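Local coordinates for chaperone SycD (Chlamydia pneumoniae, PDB 4NRH), which serves as a type III secretion chaperone that binds the gatekeeper CopN, forming a complex thought to direct the secretion of translocator proteins, at residues T48-F53 with F88-F92; V63-Y68 with V82-L86; W97-A102 with H115-T120. All blocks are in the same frame, centred on the assembly; numbering follows the deposited sequence.

Contact 1: residues T48-F53 with F88-F92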
loop_
_atom_site.group_PDB
_atom_site.type_symbol
_atom_site.label_atom_id
_atom_site.label_comp_id
_atom_site.label_asym_id
_atom_site.label_seq_id
_atom_site.Cartn_x
_atom_site.Cartn_y
_atom_site.Cartn_z
ATOM N N THR D 48 16.920 -8.700 0.928
ATOM C CA THR D 48 15.740 -9.031 0.142
ATOM C C THR D 48 14.501 -8.887 1.015
ATOM O O THR D 48 14.602 -8.843 2.242
ATOM C CB THR D 48 15.809 -10.461 -0.421
ATOM O OG1 THR D 48 15.810 -11.399 0.662
ATOM C CG2 THR D 48 17.069 -10.651 -1.257
ATOM N N TYR D 49 13.331 -8.814 0.391
ATOM C CA TYR D 49 12.087 -8.705 1.146
ATOM C C TYR D 49 11.732 -10.023 1.828
ATOM O O TYR D 49 10.985 -10.036 2.805
ATOM C CB TYR D 49 10.950 -8.222 0.245
ATOM C CG TYR D 49 11.014 -6.728 0.011
ATOM C CD1 TYR D 49 10.862 -5.840 1.066
ATOM C CD2 TYR D 49 11.245 -6.208 -1.254
ATOM C CE1 TYR D 49 10.930 -4.475 0.870
ATOM C CE2 TYR D 49 11.313 -4.842 -1.463
ATOM C CZ TYR D 49 11.156 -3.980 -0.395
ATOM O OH TYR D 49 11.219 -2.621 -0.593
ATOM N N GLN D 50 12.257 -11.128 1.306
ATOM C CA GLN D 50 12.152 -12.406 1.999
ATOM C C GLN D 50 12.815 -12.290 3.366
ATOM O O GLN D 50 12.266 -12.715 4.384
ATOM C CB GLN D 50 12.805 -13.530 1.194
ATOM C CG GLN D 50 13.106 -14.764 2.029
ATOM C CD GLN D 50 13.834 -15.846 1.258
ATOM O OE1 GLN D 50 14.353 -15.608 0.168
ATOM N NE2 GLN D 50 13.877 -17.046 1.826
ATOM N N LYS D 51 14.007 -11.701 3.369
ATOM C CA LYS D 51 14.766 -11.468 4.591
ATOM C C LYS D 51 14.028 -10.513 5.523
ATOM O O LYS D 51 13.842 -10.804 6.706
ATOM C CB LYS D 51 16.150 -10.911 4.251
ATOM C CG LYS D 51 16.937 -10.405 5.446
ATOM C CD LYS D 51 17.402 -11.550 6.325
ATOM C CE LYS D 51 18.453 -11.083 7.319
ATOM N NZ LYS D 51 18.989 -12.209 8.132
ATOM N N ILE D 52 13.622 -9.371 4.977
ATOM C CA ILE D 52 12.915 -8.340 5.733
ATOM C C ILE D 52 11.625 -8.853 6.374
ATOM O O ILE D 52 11.337 -8.551 7.533
ATOM C CB ILE D 52 12.588 -7.130 4.831
ATOM C CG1 ILE D 52 13.880 -6.461 4.355
ATOM C CG2 ILE D 52 11.705 -6.128 5.563
ATOM C CD1 ILE D 52 13.685 -5.504 3.200
ATOM N N PHE D 53 10.857 -9.641 5.627
ATOM C CA PHE D 53 9.570 -10.132 6.116
ATOM C C PHE D 53 9.714 -11.459 6.854
ATOM O O PHE D 53 8.716 -12.078 7.230
ATOM C CB PHE D 53 8.579 -10.284 4.959
ATOM C CG PHE D 53 8.158 -8.979 4.344
ATOM C CD1 PHE D 53 7.833 -7.896 5.142
ATOM C CD2 PHE D 53 8.091 -8.837 2.967
ATOM C CE1 PHE D 53 7.446 -6.693 4.580
ATOM C CE2 PHE D 53 7.706 -7.636 2.398
ATOM C CZ PHE D 53 7.382 -6.563 3.206
ATOM N N PHE D 88 9.666 -10.886 -6.352
ATOM C CA PHE D 88 9.597 -9.726 -5.470
ATOM C C PHE D 88 10.251 -10.017 -4.122
ATOM O O PHE D 88 10.966 -9.178 -3.574
ATOM C CB PHE D 88 8.139 -9.291 -5.273
ATOM C CG PHE D 88 7.940 -8.304 -4.155
ATOM C CD1 PHE D 88 8.122 -6.949 -4.371
ATOM C CD2 PHE D 88 7.549 -8.730 -2.894
ATOM C CE1 PHE D 88 7.936 -6.037 -3.347
ATOM C CE2 PHE D 88 7.360 -7.824 -1.867
ATOM C CZ PHE D 88 7.553 -6.476 -2.095
ATOM N N PHE D 89 10.001 -11.210 -3.594
ATOM C CA PHE D 89 10.541 -11.608 -2.298
ATOM C C PHE D 89 12.027 -11.953 -2.368
ATOM O O PHE D 89 12.802 -11.561 -1.495
ATOM C CB PHE D 89 9.749 -12.791 -1.740
ATOM C CG PHE D 89 8.396 -12.413 -1.212
ATOM C CD1 PHE D 89 8.248 -11.317 -0.377
ATOM C CD2 PHE D 89 7.271 -13.144 -1.556
ATOM C CE1 PHE D 89 7.005 -10.961 0.109
ATOM C CE2 PHE D 89 6.024 -12.791 -1.074
ATOM C CZ PHE D 89 5.892 -11.698 -0.240
ATOM N N ASN D 90 12.422 -12.689 -3.402
ATOM C CA ASN D 90 13.821 -13.053 -3.584
ATOM C C ASN D 90 14.166 -13.148 -5.067
ATOM O O ASN D 90 14.003 -14.203 -5.679
ATOM C CB ASN D 90 14.129 -14.378 -2.878
ATOM C CG ASN D 90 15.621 -14.663 -2.774
ATOM O OD1 ASN D 90 16.431 -14.114 -3.522
ATOM N ND2 ASN D 90 15.989 -15.536 -1.842
ATOM N N PRO D 91 14.649 -12.039 -5.647
ATOM C CA PRO D 91 14.959 -11.949 -7.078
ATOM C C PRO D 91 16.284 -12.605 -7.461
ATOM O O PRO D 91 16.690 -12.516 -8.620
ATOM C CB PRO D 91 15.024 -10.441 -7.321
ATOM C CG PRO D 91 15.488 -9.886 -6.022
ATOM C CD PRO D 91 14.884 -10.760 -4.952
ATOM N N PHE D 92 16.947 -13.252 -6.507
ATOM C CA PHE D 92 18.233 -13.888 -6.780
ATOM C C PHE D 92 18.103 -15.395 -6.966
ATOM O O PHE D 92 19.101 -16.093 -7.139
ATOM C CB PHE D 92 19.230 -13.574 -5.662
ATOM C CG PHE D 92 19.498 -12.107 -5.489
ATOM C CD1 PHE D 92 20.362 -11.444 -6.344
ATOM C CD2 PHE D 92 18.885 -11.389 -4.475
ATOM C CE1 PHE D 92 20.611 -10.094 -6.194
ATOM C CE2 PHE D 92 19.131 -10.038 -4.318
ATOM C CZ PHE D 92 19.995 -9.390 -5.179
HETATM O O HOH W 1 13.644 -8.378 -2.457
#
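Gln50 meets the C-terminal end of helix 76-89 with both its backbone and its side chain. Its N donates to Phe89 O at 2.9 Å, and its CB rests on the same oxygen, 3.3 Å from Phe89 O. Beyond CB the chain turns away from the backbone N (chi1 162°) and runs out extended, so the terminal amide arrives beside Asn90. There OE1 receives Asn90 ND2 nearly along the C=O axis (163°), in a bond that is short at 2.6 Å and bent at the hydrogen, with OE1 tilted out of the Asn90 amide plane. NE2 donates one of its hydrogens to Ile55 O. Glutamine suits the place because one end group can accept and donate at once.

The backbone bond joins the start of one helix to the finish of another. Thr48 is the N-cap of the short helix 49-52, its OG1 accepting from Lys51 N at 3.3 Å. Asn90, just past helix 76-89, forms an Asx turn by taking Phe92 N on its OD1 at 3.1 Å. A water links Tyr49 N to Phe88 O.

On the apolar side, the rings of Tyr49 and Phe88 lie almost parallel (7°) but slid apart, with centroids 4.9 Å from each other; Phe88 CZ stands over the rim of one tyrosine face. Phe53 brings CD2 to 3.7 Å from Phe89 CE1, the two side chains crossing at about a right angle. Ile17 of helix 9-19 packs on Phe53 and Phe89, and Ser278 of the CopN chain touches Tyr49 and Phe88.

Contact 2: residues V63-Y68 with V82-L86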
loop_
_atom_site.group_PDB
_atom_site.type_symbol
_atom_site.label_atom_id
_atom_site.label_comp_id
_atom_site.label_asym_id
_atom_site.label_seq_id
_atom_site.Cartn_x
_atom_site.Cartn_y
_atom_site.Cartn_z
ATOM N N VAL D 63 5.269 -21.928 -2.198
ATOM C CA VAL D 63 4.677 -20.992 -3.144
ATOM C C VAL D 63 5.129 -21.305 -4.570
ATOM O O VAL D 63 4.348 -21.203 -5.516
ATOM C CB VAL D 63 5.043 -19.534 -2.789
ATOM C CG1 VAL D 63 4.479 -18.574 -3.818
ATOM C CG2 VAL D 63 4.520 -19.183 -1.402
ATOM N N TYR D 64 6.392 -21.697 -4.715
ATOM C CA TYR D 64 6.936 -22.054 -6.023
ATOM C C TYR D 64 6.181 -23.224 -6.642
ATOM O O TYR D 64 5.874 -23.212 -7.835
ATOM C CB TYR D 64 8.424 -22.393 -5.920
ATOM C CG TYR D 64 9.048 -22.752 -7.250
ATOM C CD1 TYR D 64 9.146 -21.812 -8.268
ATOM C CD2 TYR D 64 9.530 -24.032 -7.493
ATOM C CE1 TYR D 64 9.712 -22.133 -9.487
ATOM C CE2 TYR D 64 10.099 -24.363 -8.709
ATOM C CZ TYR D 64 10.187 -23.410 -9.703
ATOM O OH TYR D 64 10.750 -23.731 -10.916
ATOM N N LYS D 65 5.899 -24.238 -5.830
ATOM C CA LYS D 65 5.150 -25.402 -6.289
ATOM C C LYS D 65 3.737 -25.009 -6.714
ATOM O O LYS D 65 3.206 -25.543 -7.687
ATOM C CB LYS D 65 5.103 -26.477 -5.202
ATOM C CG LYS D 65 6.426 -27.203 -5.005
ATOM C CD LYS D 65 6.343 -28.232 -3.891
ATOM C CE LYS D 65 5.299 -29.291 -4.201
ATOM N NZ LYS D 65 5.112 -30.236 -3.065
ATOM N N GLU D 66 3.134 -24.079 -5.978
ATOM C CA GLU D 66 1.805 -23.576 -6.316
ATOM C C GLU D 66 1.798 -22.935 -7.699
ATOM O O GLU D 66 0.883 -23.157 -8.493
ATOM C CB GLU D 66 1.327 -22.565 -5.270
ATOM C CG GLU D 66 1.135 -23.143 -3.879
ATOM C CD GLU D 66 0.544 -22.137 -2.909
ATOM O OE1 GLU D 66 0.836 -20.931 -3.049
ATOM O OE2 GLU D 66 -0.209 -22.552 -2.004
ATOM N N GLY D 67 2.825 -22.139 -7.979
ATOM C CA GLY D 67 2.966 -21.498 -9.273
ATOM C C GLY D 67 3.297 -22.518 -10.343
ATOM O O GLY D 67 2.834 -22.419 -11.480
ATOM N N TYR D 68 4.108 -23.501 -9.968
ATOM C CA TYR D 68 4.513 -24.563 -10.878
ATOM C C TYR D 68 3.323 -25.451 -11.236
ATOM O O TYR D 68 3.157 -25.842 -12.392
ATOM C CB TYR D 68 5.633 -25.397 -10.251
ATOM C CG TYR D 68 6.446 -26.199 -11.242
ATOM C CD1 TYR D 68 7.300 -25.571 -12.139
ATOM C CD2 TYR D 68 6.365 -27.585 -11.275
ATOM C CE1 TYR D 68 8.048 -26.301 -13.046
ATOM C CE2 TYR D 68 7.109 -28.323 -12.178
ATOM C CZ TYR D 68 7.948 -27.676 -13.060
ATOM O OH TYR D 68 8.689 -28.408 -13.960
ATOM N N VAL D 82 1.979 -15.584 -9.421
ATOM C CA VAL D 82 2.734 -16.207 -8.339
ATOM C C VAL D 82 4.241 -15.970 -8.447
ATOM O O VAL D 82 4.888 -15.592 -7.469
ATOM C CB VAL D 82 2.474 -17.728 -8.293
ATOM C CG1 VAL D 82 3.406 -18.404 -7.299
ATOM C CG2 VAL D 82 1.018 -18.006 -7.947
ATOM N N PHE D 83 4.794 -16.187 -9.638
ATOM C CA PHE D 83 6.235 -16.062 -9.840
ATOM C C PHE D 83 6.733 -14.629 -9.656
ATOM O O PHE D 83 7.847 -14.417 -9.181
ATOM C CB PHE D 83 6.631 -16.589 -11.223
ATOM C CG PHE D 83 6.420 -18.067 -11.388
ATOM C CD1 PHE D 83 6.803 -18.946 -10.386
ATOM C CD2 PHE D 83 5.852 -18.580 -12.542
ATOM C CE1 PHE D 83 6.611 -20.307 -10.527
ATOM C CE2 PHE D 83 5.658 -19.942 -12.689
ATOM C CZ PHE D 83 6.037 -20.805 -11.680
ATOM N N ARG D 84 5.915 -13.652 -10.035
ATOM C CA ARG D 84 6.261 -12.252 -9.805
ATOM C C ARG D 84 6.397 -11.951 -8.314
ATOM O O ARG D 84 7.299 -11.222 -7.904
ATOM C CB ARG D 84 5.226 -11.317 -10.438
ATOM C CG ARG D 84 5.265 -11.284 -11.958
ATOM C CD ARG D 84 4.689 -9.981 -12.489
ATOM N NE ARG D 84 4.857 -9.857 -13.934
ATOM C CZ ARG D 84 3.854 -9.823 -14.805
ATOM N NH1 ARG D 84 2.600 -9.896 -14.379
ATOM N NH2 ARG D 84 4.104 -9.710 -16.103
ATOM N N TRP D 85 5.495 -12.509 -7.509
ATOM C CA TRP D 85 5.573 -12.367 -6.057
ATOM C C TRP D 85 6.852 -12.995 -5.510
ATOM O O TRP D 85 7.515 -12.424 -4.644
ATOM C CB TRP D 85 4.351 -12.998 -5.382
ATOM C CG TRP D 85 3.167 -12.081 -5.297
ATOM C CD1 TRP D 85 1.986 -12.200 -5.970
ATOM C CD2 TRP D 85 3.050 -10.905 -4.486
ATOM N NE1 TRP D 85 1.141 -11.171 -5.629
ATOM C CE2 TRP D 85 1.771 -10.361 -4.720
ATOM C CE3 TRP D 85 3.903 -10.258 -3.587
ATOM C CZ2 TRP D 85 1.325 -9.203 -4.090
ATOM C CZ3 TRP D 85 3.458 -9.107 -2.959
ATOM C CH2 TRP D 85 2.180 -8.593 -3.214
ATOM N N LEU D 86 7.184 -14.178 -6.017
ATOM C CA LEU D 86 8.396 -14.882 -5.611
ATOM C C LEU D 86 9.639 -14.070 -5.954
ATOM O O LEU D 86 10.571 -13.970 -5.156
ATOM C CB LEU D 86 8.467 -16.253 -6.280
ATOM C CG LEU D 86 7.565 -17.335 -5.690
ATOM C CD1 LEU D 86 7.606 -18.575 -6.560
ATOM C CD2 LEU D 86 7.987 -17.660 -4.266
#
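Val63 and Val82 face each other across two antiparallel helices, 57-72 and 76-89, which form a helical hairpin of the kind from which tetratricopeptide-repeat chaperones are built. The axes of the two short segments approach to 9.4 Å at 154°.

The valines and Leu86 form the aliphatic part. Each valine directs its CG1 branch across the gap, and the two CG1 atoms of Val63 and Val82 touch at 3.6 Å. In both residues that branch lies opposite the backbone N (chi1 177° in Val63), the setting that sends it toward the partner helix. Leu86 fits its two methyl groups to different neighbours: CD2 lies 3.7 Å from Val63 CG1, while CD1 reaches the backbone at Tyr64 CA, 3.6 Å away, and sits at the edge of the Tyr64 ring, in its plane. The branch at CG is what lets one leucine touch Val63 with one methyl and Tyr64 with the other.

The aromatic part joins Tyr64 to Phe83. Their rings are inclined by 50°, neither stacked nor edge-to-face, with Phe83 CE1 at 3.7 Å from Tyr64 CD1. The tyrosine hydroxyl is hydrogen-bonded to Ser99 OG in helix 94-106, which lets a polar tip end a largely apolar side chain.

Ring and methyl also pack on bare backbone. Phe83 CZ comes within 3.5 Å of Gly67 C, and Val82 CG1 within 3.7 Å of Gly67 CA. With hydrogen in place of a side chain, Gly67 leaves the volume that both partners occupy.

Between the two segments, then, cohesion is wholly apolar: it depends on matching shapes and on removal of hydrocarbon from water. Val63 O still accepts from Gly67 N within its own helix, although Val82 CG1 packs on that oxygen.

Contact 3: residues W97-A102 with H115-T120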
loop_
_atom_site.group_PDB
_atom_site.type_symbol
_atom_site.label_atom_id
_atom_site.label_comp_id
_atom_site.label_asym_id
_atom_site.label_seq_id
_atom_site.Cartn_x
_atom_site.Cartn_y
_atom_site.Cartn_z
ATOM N N TRP D 97 12.792 -16.637 -11.860
ATOM C CA TRP D 97 12.811 -15.886 -13.110
ATOM C C TRP D 97 12.577 -16.781 -14.325
ATOM O O TRP D 97 11.913 -16.382 -15.282
ATOM C CB TRP D 97 14.144 -15.154 -13.267
ATOM C CG TRP D 97 14.274 -13.917 -12.437
ATOM C CD1 TRP D 97 14.937 -13.789 -11.251
ATOM C CD2 TRP D 97 13.751 -12.621 -12.746
ATOM N NE1 TRP D 97 14.850 -12.495 -10.798
ATOM C CE2 TRP D 97 14.125 -11.758 -11.699
ATOM C CE3 TRP D 97 12.998 -12.107 -13.807
ATOM C CZ2 TRP D 97 13.776 -10.409 -11.682
ATOM C CZ3 TRP D 97 12.649 -10.770 -13.786
ATOM C CH2 TRP D 97 13.036 -9.937 -12.730
ATOM N N PHE D 98 13.131 -17.989 -14.283
ATOM C CA PHE D 98 13.044 -18.910 -15.411
ATOM C C PHE D 98 11.606 -19.373 -15.610
ATOM O O PHE D 98 11.099 -19.397 -16.732
ATOM C CB PHE D 98 13.965 -20.114 -15.197
ATOM C CG PHE D 98 14.446 -20.748 -16.474
ATOM C CD1 PHE D 98 14.035 -20.266 -17.706
ATOM C CD2 PHE D 98 15.310 -21.830 -16.439
ATOM C CE1 PHE D 98 14.477 -20.849 -18.879
ATOM C CE2 PHE D 98 15.756 -22.418 -17.610
ATOM C CZ PHE D 98 15.339 -21.927 -18.830
ATOM N N SER D 99 10.955 -19.741 -14.512
ATOM C CA SER D 99 9.563 -20.165 -14.556
ATOM C C SER D 99 8.646 -19.000 -14.915
ATOM O O SER D 99 7.615 -19.189 -15.561
ATOM C CB SER D 99 9.149 -20.775 -13.216
ATOM O OG SER D 99 9.861 -21.975 -12.962
ATOM N N LEU D 100 9.024 -17.798 -14.492
ATOM C CA LEU D 100 8.288 -16.594 -14.862
ATOM C C LEU D 100 8.411 -16.361 -16.364
ATOM O O LEU D 100 7.434 -16.029 -17.035
ATOM C CB LEU D 100 8.802 -15.379 -14.086
ATOM C CG LEU D 100 8.247 -14.014 -14.504
ATOM C CD1 LEU D 100 6.724 -14.006 -14.459
ATOM C CD2 LEU D 100 8.820 -12.904 -13.634
ATOM N N GLY D 101 9.623 -16.540 -16.882
ATOM C CA GLY D 101 9.885 -16.387 -18.300
ATOM C C GLY D 101 9.117 -17.383 -19.145
ATOM O O GLY D 101 8.552 -17.028 -20.179
ATOM N N ALA D 102 9.105 -18.638 -18.704
ATOM C CA ALA D 102 8.394 -19.701 -19.405
ATOM C C ALA D 102 6.893 -19.437 -19.450
ATOM O O ALA D 102 6.242 -19.677 -20.467
ATOM C CB ALA D 102 8.675 -21.045 -18.749
ATOM N N HIS D 115 13.033 -10.508 -20.946
ATOM C CA HIS D 115 13.652 -9.894 -19.776
ATOM C C HIS D 115 13.902 -10.912 -18.666
ATOM O O HIS D 115 14.969 -10.920 -18.053
ATOM C CB HIS D 115 12.784 -8.751 -19.247
ATOM C CG HIS D 115 13.279 -8.166 -17.962
ATOM N ND1 HIS D 115 12.605 -8.316 -16.767
ATOM C CD2 HIS D 115 14.384 -7.438 -17.679
ATOM C CE1 HIS D 115 13.271 -7.701 -15.808
ATOM N NE2 HIS D 115 14.356 -7.158 -16.335
ATOM N N ALA D 116 12.914 -11.765 -18.415
ATOM C CA ALA D 116 13.021 -12.779 -17.370
ATOM C C ALA D 116 14.103 -13.802 -17.706
ATOM O O ALA D 116 14.867 -14.219 -16.834
ATOM C CB ALA D 116 11.680 -13.468 -17.161
ATOM N N TYR D 117 14.157 -14.205 -18.973
ATOM C CA TYR D 117 15.202 -15.108 -19.452
ATOM C C TYR D 117 16.585 -14.479 -19.305
ATOM O O TYR D 117 17.547 -15.150 -18.930
ATOM C CB TYR D 117 14.958 -15.490 -20.913
ATOM C CG TYR D 117 13.814 -16.455 -21.125
ATOM C CD1 TYR D 117 13.496 -17.410 -20.169
ATOM C CD2 TYR D 117 13.058 -16.417 -22.290
ATOM C CE1 TYR D 117 12.454 -18.299 -20.364
ATOM C CE2 TYR D 117 12.015 -17.300 -22.494
ATOM C CZ TYR D 117 11.717 -18.238 -21.530
ATOM O OH TYR D 117 10.677 -19.115 -21.735
ATOM N N GLY D 118 16.673 -13.187 -19.609
ATOM C CA GLY D 118 17.925 -12.458 -19.513
ATOM C C GLY D 118 18.453 -12.386 -18.094
ATOM O O GLY D 118 19.655 -12.509 -17.864
ATOM N N VAL D 119 17.549 -12.187 -17.140
ATOM C CA VAL D 119 17.922 -12.153 -15.731
ATOM C C VAL D 119 18.386 -13.533 -15.270
ATOM O O VAL D 119 19.364 -13.656 -14.531
ATOM C CB VAL D 119 16.753 -11.679 -14.848
ATOM C CG1 VAL D 119 17.091 -11.851 -13.376
ATOM C CG2 VAL D 119 16.418 -10.227 -15.151
ATOM N N THR D 120 17.681 -14.567 -15.723
ATOM C CA THR D 120 18.041 -15.947 -15.414
ATOM C C THR D 120 19.473 -16.236 -15.854
ATOM O O THR D 120 20.230 -16.897 -15.143
ATOM C CB THR D 120 17.085 -16.950 -16.092
ATOM O OG1 THR D 120 15.730 -16.624 -15.761
ATOM C CG2 THR D 120 17.385 -18.369 -15.633
#
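Trp97 fits as a knob into the hole formed by His115, Ala116, Val119 and Thr120, and this is the dense part of the contact. Val119 CG1 stands directly over the indole's five-membered ring, 3.3 Å from its centroid and only 6° off the normal, a CH-pi contact; a chi1 of 171° swings the methyl there. Ala116 CB lies at the edge of the indole, in its plane, and also meets Trp97 O at 3.5 Å and Gly101 CA at 3.6 Å. Because Gly101 has no side chain in the way, its CA makes an off-centre CH-pi contact with the buried ring of Tyr117, whose OH bonds to His105 ND1. Small residues on both helices allow the short segment axes to approach to 7.9 Å, antiparallel at 156°, as in the helix pair of a tetratricopeptide repeat, to which 94-127 belongs.

Trp97, Ala116, Val119 and Thr120 are buried, whereas Phe98 and His115, at the margins, are partly exposed, and their rings meet others without face-on overlap. Phe98 meets Tyr117 rim to rim, their CE1 atoms 3.6 Å apart; Tyr129 and Tyr133 of helix 129-140 also touch Phe98. At the other margin the His115 imidazole leans obliquely on the indole, with CE1 at 3.7 Å from Trp97 CZ3.

The indole N-H of Trp97 bonds to Pro91 O. Thr120 shows how a hydroxyl can be buried: OG1 donates to Ala116 O of its own helix at 2.8 Å, from the opposite face of that carbonyl to Thr120 N, which leaves CG2 turned to Phe98, 3.9 Å from Phe98 CB.

Overall arrangement
Contacts 1 and 2 share helix 76-89, contact 1 at its C-terminal end and contact 2 further back, with centres 13 Å apart. Contact 3 follows in the next helix pair, its centre about 13 Å from that of contact 2 and 17 Å from that of contact 1. The joints between them are direct: Pro91 O of contact 1 probably accepts a hydrogen bond from Trp97 NE1 of contact 3 at 2.9 Å, and Phe83 of contact 2 packs its CZ 3.5 Å from Ser99 CB. Successive helices are thus tied along the array. Of the three, contact 1 alone touches CopN; contacts 2 and 3 belong to the chaperone's own buried packing.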